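Local atomic coordinates of replication protein (PDB entry 6H24), a protein that probably takes part in initiating plasmid DNA replication, and is seen here as its dimeric N-terminal winged-helix (WH1) domain. Residues A[12-17]-A[126-131]; A[30-35]-A[43-48]; A[78-83]-A[91-96]. All blocks are in the same frame, centred on the assembly; numbering follows the deposited sequence.

Interaction 1 (A[12-17]-A[126-131]); sequences NASYNL and EQFTQY
Gln127 reaches from the last turn of helix 121-128 toward Ser14 of helix 2-14. Its CB starts toward the partner segment, and CG, anti to the backbone N (chi1 -173°), already lies 3.7 Å from Ser14 OG. A bend at chi2 then brings the amide round, so that NE2 donates to Ser14 OG over 3.1 Å, with the hydroxyl tilted modestly out of the amide plane. The same NE2 lies 3.6 Å from Tyr15 CE1, the amide and the ring being nearly parallel, 16° apart. A long, flexible amide suits this partly exposed site, where it bridges from one segment to the other without a charge. Ser14 is small enough to be buried, and its OG is also hydrogen-bonded to Met11 O one turn back in its own helix. Beside this polar link Phe128 fills the apolar layer: its CE1 meets Ser14 CB at 3.9 Å, and CZ lies 3.8 Å from Leu17 CD2, the two side chains crossing at about a right angle. Leu17 ends the type I turn that begins at Ser14. Helix 19-34 adds Ile25 against both Leu17 and Phe128, while Trp96, from the segment 91-96, packs on Ser14 and Leu17.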
loop_
_atom_site.group_PDB
_atom_site.type_symbol
_atom_site.label_atom_id
_atom_site.label_comp_id
_atom_site.label_asym_id
_atom_site.label_seq_id
_atom_site.Cartn_x
_atom_site.Cartn_y
_atom_site.Cartn_z
ATOM N N ASN A 12 15.517 -1.735 11.018
ATOM C CA ASN A 12 15.490 -3.059 11.624
ATOM C C ASN A 12 14.717 -4.032 10.743
ATOM O O ASN A 12 15.115 -5.192 10.584
ATOM C CB ASN A 12 14.879 -2.988 13.022
ATOM C CG ASN A 12 15.895 -2.601 14.080
ATOM O OD1 ASN A 12 16.915 -3.267 14.251
ATOM N ND2 ASN A 12 15.615 -1.525 14.806
ATOM N N ALA A 13 13.607 -3.576 10.160
ATOM C CA ALA A 13 12.846 -4.431 9.254
ATOM C C ALA A 13 13.624 -4.728 7.976
ATOM O O ALA A 13 13.443 -5.792 7.370
ATOM C CB ALA A 13 11.505 -3.771 8.925
ATOM N N SER A 14 14.501 -3.815 7.561
ATOM C CA SER A 14 15.249 -4.000 6.320
ATOM C C SER A 14 16.126 -5.245 6.348
ATOM O O SER A 14 16.406 -5.823 5.291
ATOM C CB SER A 14 16.092 -2.751 6.041
ATOM O OG SER A 14 17.282 -2.725 6.812
ATOM N N TYR A 15 16.573 -5.676 7.532
ATOM C CA TYR A 15 17.395 -6.875 7.630
ATOM C C TYR A 15 16.670 -8.122 7.143
ATOM O O TYR A 15 17.326 -9.130 6.855
ATOM C CB TYR A 15 17.847 -7.117 9.072
ATOM C CG TYR A 15 18.718 -6.043 9.689
ATOM C CD1 TYR A 15 19.569 -5.264 8.914
ATOM C CD2 TYR A 15 18.698 -5.824 11.059
ATOM C CE1 TYR A 15 20.374 -4.290 9.494
ATOM C CE2 TYR A 15 19.490 -4.857 11.644
ATOM C CZ TYR A 15 20.326 -4.092 10.860
ATOM O OH TYR A 15 21.112 -3.132 11.458
ATOM N N ASN A 16 15.340 -8.090 7.078
ATOM C CA ASN A 16 14.587 -9.276 6.691
ATOM C C ASN A 16 14.498 -9.438 5.182
ATOM O O ASN A 16 14.188 -10.536 4.706
ATOM C CB ASN A 16 13.161 -9.205 7.243
ATOM C CG ASN A 16 13.123 -8.926 8.726
ATOM O OD1 ASN A 16 13.954 -9.418 9.486
ATOM N ND2 ASN A 16 12.152 -8.123 9.147
ATOM N N LEU A 17 14.747 -8.374 4.424
ATOM C CA LEU A 17 14.646 -8.455 2.978
ATOM C C LEU A 17 15.772 -9.319 2.427
ATOM O O LEU A 17 16.925 -9.206 2.849
ATOM C CB LEU A 17 14.733 -7.062 2.354
ATOM C CG LEU A 17 13.454 -6.239 2.238
ATOM C CD1 LEU A 17 12.744 -6.143 3.581
ATOM C CD2 LEU A 17 13.777 -4.863 1.666
ATOM N N GLU A 126 21.286 4.086 1.223
ATOM C CA GLU A 126 22.501 3.952 2.023
ATOM C C GLU A 126 22.592 2.562 2.639
ATOM O O GLU A 126 23.640 1.907 2.579
ATOM C CB GLU A 126 22.522 5.010 3.132
ATOM C CG GLU A 126 22.575 6.446 2.632
ATOM C CD GLU A 126 22.332 7.475 3.728
ATOM O OE1 GLU A 126 22.221 7.092 4.913
ATOM O OE2 GLU A 126 22.249 8.677 3.398
ATOM N N GLN A 127 21.483 2.090 3.213
ATOM C CA GLN A 127 21.455 0.798 3.885
ATOM C C GLN A 127 21.825 -0.334 2.938
ATOM O O GLN A 127 22.501 -1.292 3.331
ATOM C CB GLN A 127 20.049 0.574 4.457
ATOM C CG GLN A 127 19.896 -0.646 5.337
ATOM C CD GLN A 127 20.361 -0.398 6.753
ATOM O OE1 GLN A 127 21.135 0.528 7.012
ATOM N NE2 GLN A 127 19.889 -1.221 7.684
ATOM N N PHE A 128 21.346 -0.260 1.703
ATOM C CA PHE A 128 21.459 -1.339 0.733
ATOM C C PHE A 128 22.672 -1.259 -0.179
ATOM O O PHE A 128 23.006 -2.263 -0.814
ATOM C CB PHE A 128 20.176 -1.386 -0.104
ATOM C CG PHE A 128 18.944 -1.772 0.681
ATOM C CD1 PHE A 128 19.043 -2.438 1.894
ATOM C CD2 PHE A 128 17.689 -1.435 0.213
ATOM C CE1 PHE A 128 17.904 -2.787 2.609
ATOM C CE2 PHE A 128 16.552 -1.779 0.925
ATOM C CZ PHE A 128 16.661 -2.450 2.125
ATOM N N THR A 129 23.325 -0.106 -0.297
ATOM C CA THR A 129 24.476 -0.018 -1.182
ATOM C C THR A 129 25.625 -0.847 -0.635
ATOM O O THR A 129 25.995 -0.727 0.539
ATOM C CB THR A 129 24.938 1.429 -1.355
ATOM O OG1 THR A 129 23.901 2.203 -1.964
ATOM C CG2 THR A 129 26.186 1.474 -2.239
ATOM N N GLN A 130 26.192 -1.680 -1.492
ATOM C CA GLN A 130 27.349 -2.484 -1.149
ATOM C C GLN A 130 28.528 -2.013 -1.981
ATOM O O GLN A 130 28.363 -1.487 -3.086
ATOM C CB GLN A 130 27.092 -3.971 -1.389
ATOM C CG GLN A 130 26.110 -4.569 -0.405
ATOM C CD GLN A 130 25.646 -5.942 -0.825
ATOM O OE1 GLN A 130 26.032 -6.443 -1.882
ATOM N NE2 GLN A 130 24.803 -6.558 -0.006
ATOM N N TYR A 131 29.714 -2.184 -1.428
ATOM C CA TYR A 131 30.920 -1.707 -2.069
ATOM C C TYR A 131 31.866 -2.859 -2.373
ATOM O O TYR A 131 32.710 -2.756 -3.266
ATOM C CB TYR A 131 31.581 -0.661 -1.175
ATOM C CG TYR A 131 30.629 0.453 -0.782
ATOM C CD1 TYR A 131 30.473 1.574 -1.588
ATOM C CD2 TYR A 131 29.882 0.383 0.386
ATOM C CE1 TYR A 131 29.603 2.595 -1.240
ATOM C CE2 TYR A 131 29.012 1.399 0.742
ATOM C CZ TYR A 131 28.879 2.506 -0.074
ATOM O OH TYR A 131 28.009 3.518 0.275
#

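Interaction 2 (A[30-35]-A[43-48]); sequences IEARET and DPLTVH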
loop_
_atom_site.group_PDB
_atom_site.type_symbol
_atom_site.label_atom_id
_atom_site.label_comp_id
_atom_site.label_asym_id
_atom_site.label_seq_id
_atom_site.Cartn_x
_atom_site.Cartn_y
_atom_site.Cartn_z
ATOM N N ILE A 30 17.814 4.029 -8.686
ATOM C CA ILE A 30 18.778 4.397 -9.720
ATOM C C ILE A 30 18.070 4.729 -11.028
ATOM O O ILE A 30 18.344 5.756 -11.660
ATOM C CB ILE A 30 19.801 3.261 -9.907
ATOM C CG1 ILE A 30 20.713 3.176 -8.685
ATOM C CG2 ILE A 30 20.608 3.462 -11.190
ATOM C CD1 ILE A 30 21.583 1.941 -8.667
ATOM N N GLU A 31 17.160 3.852 -11.470
ATOM C CA GLU A 31 16.484 4.094 -12.742
ATOM C C GLU A 31 15.610 5.342 -12.684
ATOM O O GLU A 31 15.477 6.050 -13.692
ATOM C CB GLU A 31 15.651 2.876 -13.138
ATOM C CG GLU A 31 15.125 2.938 -14.564
ATOM C CD GLU A 31 14.727 1.578 -15.111
ATOM O OE1 GLU A 31 15.315 0.555 -14.695
ATOM O OE2 GLU A 31 13.820 1.527 -15.966
ATOM N N ALA A 32 15.019 5.639 -11.525
ATOM C CA ALA A 32 14.216 6.848 -11.402
ATOM C C ALA A 32 15.070 8.077 -11.670
ATOM O O ALA A 32 14.746 8.910 -12.523
ATOM C CB ALA A 32 13.589 6.926 -10.008
ATOM N N ARG A 33 16.180 8.193 -10.947
ATOM C CA ARG A 33 17.115 9.289 -11.158
ATOM C C ARG A 33 17.555 9.357 -12.617
ATOM O O ARG A 33 17.535 10.430 -13.238
ATOM C CB ARG A 33 18.305 9.080 -10.218
ATOM C CG ARG A 33 19.123 10.289 -9.875
ATOM C CD ARG A 33 19.726 10.109 -8.477
ATOM N NE ARG A 33 20.441 8.839 -8.332
ATOM C CZ ARG A 33 20.518 8.133 -7.205
ATOM N NH1 ARG A 33 19.912 8.548 -6.099
ATOM N NH2 ARG A 33 21.199 6.999 -7.186
ATOM N N GLU A 34 17.905 8.205 -13.200
ATOM C CA GLU A 34 18.452 8.193 -14.554
ATOM C C GLU A 34 17.440 8.673 -15.589
ATOM O O GLU A 34 17.827 9.303 -16.582
ATOM C CB GLU A 34 18.937 6.785 -14.913
ATOM N N THR A 35 16.152 8.386 -15.388
ATOM C CA THR A 35 15.115 8.763 -16.342
ATOM C C THR A 35 14.335 10.003 -15.914
ATOM O O THR A 35 13.265 10.271 -16.468
ATOM C CB THR A 35 14.137 7.603 -16.572
ATOM O OG1 THR A 35 13.519 7.227 -15.334
ATOM C CG2 THR A 35 14.849 6.405 -17.177
ATOM N N ASP A 43 3.313 7.429 -8.080
ATOM C CA ASP A 43 3.760 7.154 -9.444
ATOM C C ASP A 43 4.554 5.862 -9.501
ATOM O O ASP A 43 5.501 5.697 -8.719
ATOM C CB ASP A 43 4.628 8.305 -9.953
ATOM C CG ASP A 43 3.872 9.615 -10.043
ATOM O OD1 ASP A 43 2.626 9.582 -10.092
ATOM O OD2 ASP A 43 4.529 10.676 -10.054
ATOM N N PRO A 44 4.239 4.938 -10.410
ATOM C CA PRO A 44 5.036 3.714 -10.499
ATOM C C PRO A 44 6.454 3.978 -10.959
ATOM O O PRO A 44 6.716 4.847 -11.796
ATOM C CB PRO A 44 4.288 2.865 -11.536
ATOM C CG PRO A 44 2.918 3.388 -11.545
ATOM C CD PRO A 44 3.043 4.861 -11.270
ATOM N N LEU A 45 7.357 3.173 -10.422
ATOM C CA LEU A 45 8.769 3.189 -10.773
ATOM C C LEU A 45 9.081 1.919 -11.549
ATOM O O LEU A 45 8.744 0.822 -11.100
ATOM C CB LEU A 45 9.625 3.265 -9.514
ATOM C CG LEU A 45 9.408 4.506 -8.656
ATOM C CD1 LEU A 45 10.123 4.370 -7.337
ATOM C CD2 LEU A 45 9.910 5.717 -9.410
ATOM N N THR A 46 9.705 2.069 -12.710
ATOM C CA THR A 46 10.050 0.933 -13.550
ATOM C C THR A 46 11.442 0.414 -13.200
ATOM O O THR A 46 12.351 1.191 -12.893
ATOM C CB THR A 46 9.982 1.318 -15.030
ATOM O OG1 THR A 46 8.641 1.708 -15.363
ATOM C CG2 THR A 46 10.408 0.156 -15.925
ATOM N N VAL A 47 11.586 -0.911 -13.225
ATOM C CA VAL A 47 12.876 -1.586 -13.111
ATOM C C VAL A 47 13.011 -2.555 -14.276
ATOM O O VAL A 47 12.123 -3.385 -14.508
ATOM C CB VAL A 47 13.038 -2.337 -11.776
ATOM C CG1 VAL A 47 14.354 -3.120 -11.761
ATOM C CG2 VAL A 47 12.977 -1.371 -10.606
ATOM N N HIS A 48 14.106 -2.434 -15.019
ATOM C CA HIS A 48 14.408 -3.313 -16.135
ATOM C C HIS A 48 15.330 -4.438 -15.694
ATOM O O HIS A 48 16.310 -4.206 -14.982
ATOM C CB HIS A 48 15.077 -2.544 -17.279
ATOM C CG HIS A 48 14.161 -1.618 -18.012
ATOM N ND1 HIS A 48 13.704 -0.433 -17.479
ATOM C CD2 HIS A 48 13.632 -1.699 -19.256
ATOM C CE1 HIS A 48 12.920 0.169 -18.357
ATOM N NE2 HIS A 48 12.857 -0.581 -19.442
#
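His48 N donates to Glu31 OE1 over 3.2 Å, on the syn side of the carboxylate and slightly out of its plane; Ser51 OG adds a weak bond to OE1. In the conformer described, OE2 sits at the edge of the imidazole, only 2.5 Å from His48 ND1, closer than a normal hydrogen bond and bent to 129°; as Glu31 is modelled in two conformers, this detail is doubtful. Glu31 suits the task by length: CG is anti to the backbone N (chi1 -169°) and the extended chain carries the carboxylate past Thr46 O. An alanine in place of His48 would probably keep the backbone bond but leave OE2 without the imidazole beside it, the carboxylate held at one oxygen. Farther along, the small Ala32 lets helix 19-34 lie on strand 45-48, an outermost strand of the three-stranded antiparallel sheet, its CB 3.9 Å from Leu45 CD2. Val47 turns away from residues 30-35, onto Leu24, Leu27 and Ala28 earlier in helix 19-34. His48 is the N-cap residue of helix 49-56, whose positive end the carboxylate would probably suit; the carboxylate would tend to favour a protonated imidazole and the helix end to oppose it, leaving the ring's charge open.

Interaction 3 (A[78-83]-A[91-96]); sequences QFSYQE and NITSRW
Tyr81 lays its ring beneath Ile92, whose CB stands 4.0 Å above one face, offset toward the rim. The branched isoleucine covers that ring with several carbons, its CG2 within 3.6 Å of Tyr81 CZ. Tyr81 CG lies between the backbone N and the carbonyl carbon (chi1 61°), a torsion that swings the ring across to the neighbouring strand. Phe79 adopts the same torsion and directs its edge at the face of Trp96 in a T-shaped pair, centroids 5.5 Å apart and planes at 61°. Ser94, small enough to fit, sets CB off-centre over the Phe79 ring, while its OG donates to Arg95 O in the carbonyl plane. Strands 78-85 and 88-95 form an antiparallel beta hairpin inserted after helix 60-75 of the winged-helix domain, separate from its three-stranded sheet, with Phe79–Ser94 and Tyr81–Ile92 as hydrogen-bonded pairs. The other face bears polar residues: in the non-hydrogen-bonded pair Ser80–Thr93 the hydroxyls OG and OG1 share a hydrogen bond of 3.2 Å. Residues 91-94 pair with a strand of the second subunit, to whose Phe75 O Arg95 NH2 donates. A water at the Trp96 edge accepts from NE1 at 2.8 Å and donates to Gln78 O.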
loop_
_atom_site.group_PDB
_atom_site.type_symbol
_atom_site.label_atom_id
_atom_site.label_comp_id
_atom_site.label_asym_id
_atom_site.label_seq_id
_atom_site.Cartn_x
_atom_site.Cartn_y
_atom_site.Cartn_z
ATOM N N GLN A 78 5.512 -6.102 5.949
ATOM C CA GLN A 78 4.941 -4.989 6.699
ATOM C C GLN A 78 5.894 -4.628 7.833
ATOM O O GLN A 78 6.746 -5.428 8.233
ATOM C CB GLN A 78 3.549 -5.342 7.246
ATOM C CG GLN A 78 3.527 -6.506 8.234
ATOM C CD GLN A 78 2.120 -6.861 8.701
ATOM O OE1 GLN A 78 1.714 -6.512 9.808
ATOM N NE2 GLN A 78 1.369 -7.539 7.846
ATOM N N PHE A 79 5.759 -3.400 8.333
ATOM C CA PHE A 79 6.487 -2.972 9.526
ATOM C C PHE A 79 5.607 -2.029 10.339
ATOM O O PHE A 79 4.666 -1.421 9.820
ATOM C CB PHE A 79 7.836 -2.316 9.165
ATOM C CG PHE A 79 7.719 -0.990 8.461
ATOM C CD1 PHE A 79 7.395 -0.921 7.114
ATOM C CD2 PHE A 79 7.996 0.186 9.136
ATOM C CE1 PHE A 79 7.306 0.304 6.469
ATOM C CE2 PHE A 79 7.913 1.409 8.498
ATOM C CZ PHE A 79 7.576 1.469 7.165
ATOM N N SER A 80 5.918 -1.925 11.634
ATOM C CA SER A 80 5.091 -1.191 12.581
ATOM C C SER A 80 5.934 -0.201 13.375
ATOM O O SER A 80 7.129 -0.413 13.603
ATOM C CB SER A 80 4.378 -2.143 13.545
ATOM O OG SER A 80 3.499 -3.003 12.842
ATOM N N TYR A 81 5.291 0.890 13.787
ATOM C CA TYR A 81 5.946 1.954 14.544
ATOM C C TYR A 81 4.851 2.865 15.087
ATOM O O TYR A 81 3.677 2.721 14.741
ATOM C CB TYR A 81 6.942 2.728 13.665
ATOM C CG TYR A 81 6.287 3.400 12.482
ATOM C CD1 TYR A 81 6.031 2.694 11.317
ATOM C CD2 TYR A 81 5.916 4.744 12.530
ATOM C CE1 TYR A 81 5.419 3.291 10.234
ATOM C CE2 TYR A 81 5.302 5.351 11.444
ATOM C CZ TYR A 81 5.052 4.611 10.302
ATOM O OH TYR A 81 4.441 5.192 9.218
ATOM N N GLN A 82 5.246 3.838 15.901
ATOM C CA GLN A 82 4.293 4.766 16.488
ATOM C C GLN A 82 4.628 6.181 16.023
ATOM O O GLN A 82 5.789 6.500 15.747
ATOM C CB GLN A 82 4.296 4.740 18.027
ATOM C CG GLN A 82 3.775 3.476 18.691
ATOM C CD GLN A 82 3.966 3.520 20.199
ATOM O OE1 GLN A 82 4.545 2.613 20.796
ATOM N NE2 GLN A 82 3.474 4.587 20.824
ATOM N N GLU A 83 3.591 7.020 15.957
ATOM C CA GLU A 83 3.693 8.428 15.593
ATOM C C GLU A 83 2.833 9.277 16.519
ATOM O O GLU A 83 1.838 8.802 17.071
ATOM C CB GLU A 83 3.229 8.715 14.157
ATOM C CG GLU A 83 4.236 8.459 13.077
ATOM C CD GLU A 83 3.736 8.906 11.713
ATOM O OE1 GLU A 83 2.561 9.327 11.600
ATOM O OE2 GLU A 83 4.530 8.864 10.756
ATOM N N ASN A 91 -0.651 3.940 16.671
ATOM C CA ASN A 91 0.103 2.726 16.385
ATOM C C ASN A 91 -0.095 2.380 14.912
ATOM O O ASN A 91 -1.182 1.948 14.514
ATOM C CB ASN A 91 -0.390 1.589 17.279
ATOM C CG ASN A 91 -0.050 1.805 18.738
ATOM O OD1 ASN A 91 1.111 1.744 19.133
ATOM N ND2 ASN A 91 -1.070 2.067 19.546
ATOM N N ILE A 92 0.962 2.518 14.108
ATOM C CA ILE A 92 0.864 2.381 12.657
ATOM C C ILE A 92 1.443 1.052 12.187
ATOM O O ILE A 92 2.459 0.577 12.712
ATOM C CB ILE A 92 1.592 3.544 11.953
ATOM C CG1 ILE A 92 0.882 4.862 12.262
ATOM C CG2 ILE A 92 1.675 3.315 10.461
ATOM C CD1 ILE A 92 1.650 6.078 11.808
ATOM N N THR A 93 0.794 0.456 11.191
ATOM C CA THR A 93 1.377 -0.626 10.405
ATOM C C THR A 93 1.391 -0.211 8.938
ATOM O O THR A 93 0.371 0.248 8.409
ATOM C CB THR A 93 0.608 -1.928 10.588
ATOM O OG1 THR A 93 0.547 -2.245 11.982
ATOM C CG2 THR A 93 1.296 -3.059 9.841
ATOM N N SER A 94 2.539 -0.383 8.279
ATOM C CA SER A 94 2.734 0.072 6.909
ATOM C C SER A 94 3.283 -1.053 6.049
ATOM O O SER A 94 3.970 -1.948 6.541
ATOM C CB SER A 94 3.715 1.271 6.834
ATOM O OG SER A 94 3.933 1.698 5.495
ATOM N N ARG A 95 2.959 -0.998 4.760
ATOM C CA ARG A 95 3.641 -1.782 3.751
ATOM C C ARG A 95 4.950 -1.107 3.343
ATOM O O ARG A 95 5.189 0.066 3.638
ATOM C CB ARG A 95 2.755 -1.955 2.515
ATOM C CG ARG A 95 1.471 -2.754 2.749
ATOM C CD ARG A 95 1.776 -4.144 3.239
ATOM N NE ARG A 95 0.563 -4.943 3.398
ATOM C CZ ARG A 95 0.548 -6.193 3.814
ATOM N NH1 ARG A 95 1.679 -6.832 4.093
ATOM N NH2 ARG A 95 -0.609 -6.831 3.935
ATOM N N TRP A 96 5.802 -1.870 2.654
ATOM C CA TRP A 96 6.926 -1.281 1.930
ATOM C C TRP A 96 6.466 -0.697 0.597
ATOM O O TRP A 96 6.861 0.415 0.228
ATOM C CB TRP A 96 8.007 -2.339 1.674
ATOM C CG TRP A 96 8.794 -2.729 2.871
ATOM C CD1 TRP A 96 8.383 -3.521 3.902
ATOM C CD2 TRP A 96 10.160 -2.385 3.150
ATOM N NE1 TRP A 96 9.400 -3.681 4.812
ATOM C CE2 TRP A 96 10.502 -2.992 4.375
ATOM C CE3 TRP A 96 11.124 -1.629 2.478
ATOM C CZ2 TRP A 96 11.762 -2.854 4.951
ATOM C CZ3 TRP A 96 12.373 -1.493 3.053
ATOM C CH2 TRP A 96 12.685 -2.106 4.274
HETATM O O HOH W 1 9.177 -5.556 6.927
#

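How the interactions relate
Interactions 2 and 3 follow one another along the chain, and both are nested inside the loop closed by interaction 1, which brings residues near the two ends of the modelled chain together. Interaction 1 touches interaction 3 directly: Ser14 and Leu17 pack on Trp96, and Ala13 on Phe79, seating the hairpin against helix 2-14. Interaction 2 lies apart, its centre about 19 Å from that of interaction 1, but helix 19-34 directly follows helix 2-14 and ties them in sequence. Between interactions 2 and 3 the centres are 25 Å apart, on opposite sides of the chain's centre. The hairpin of interaction 3 extends its sheet into the second subunit, whereas no other chain touches interaction 2.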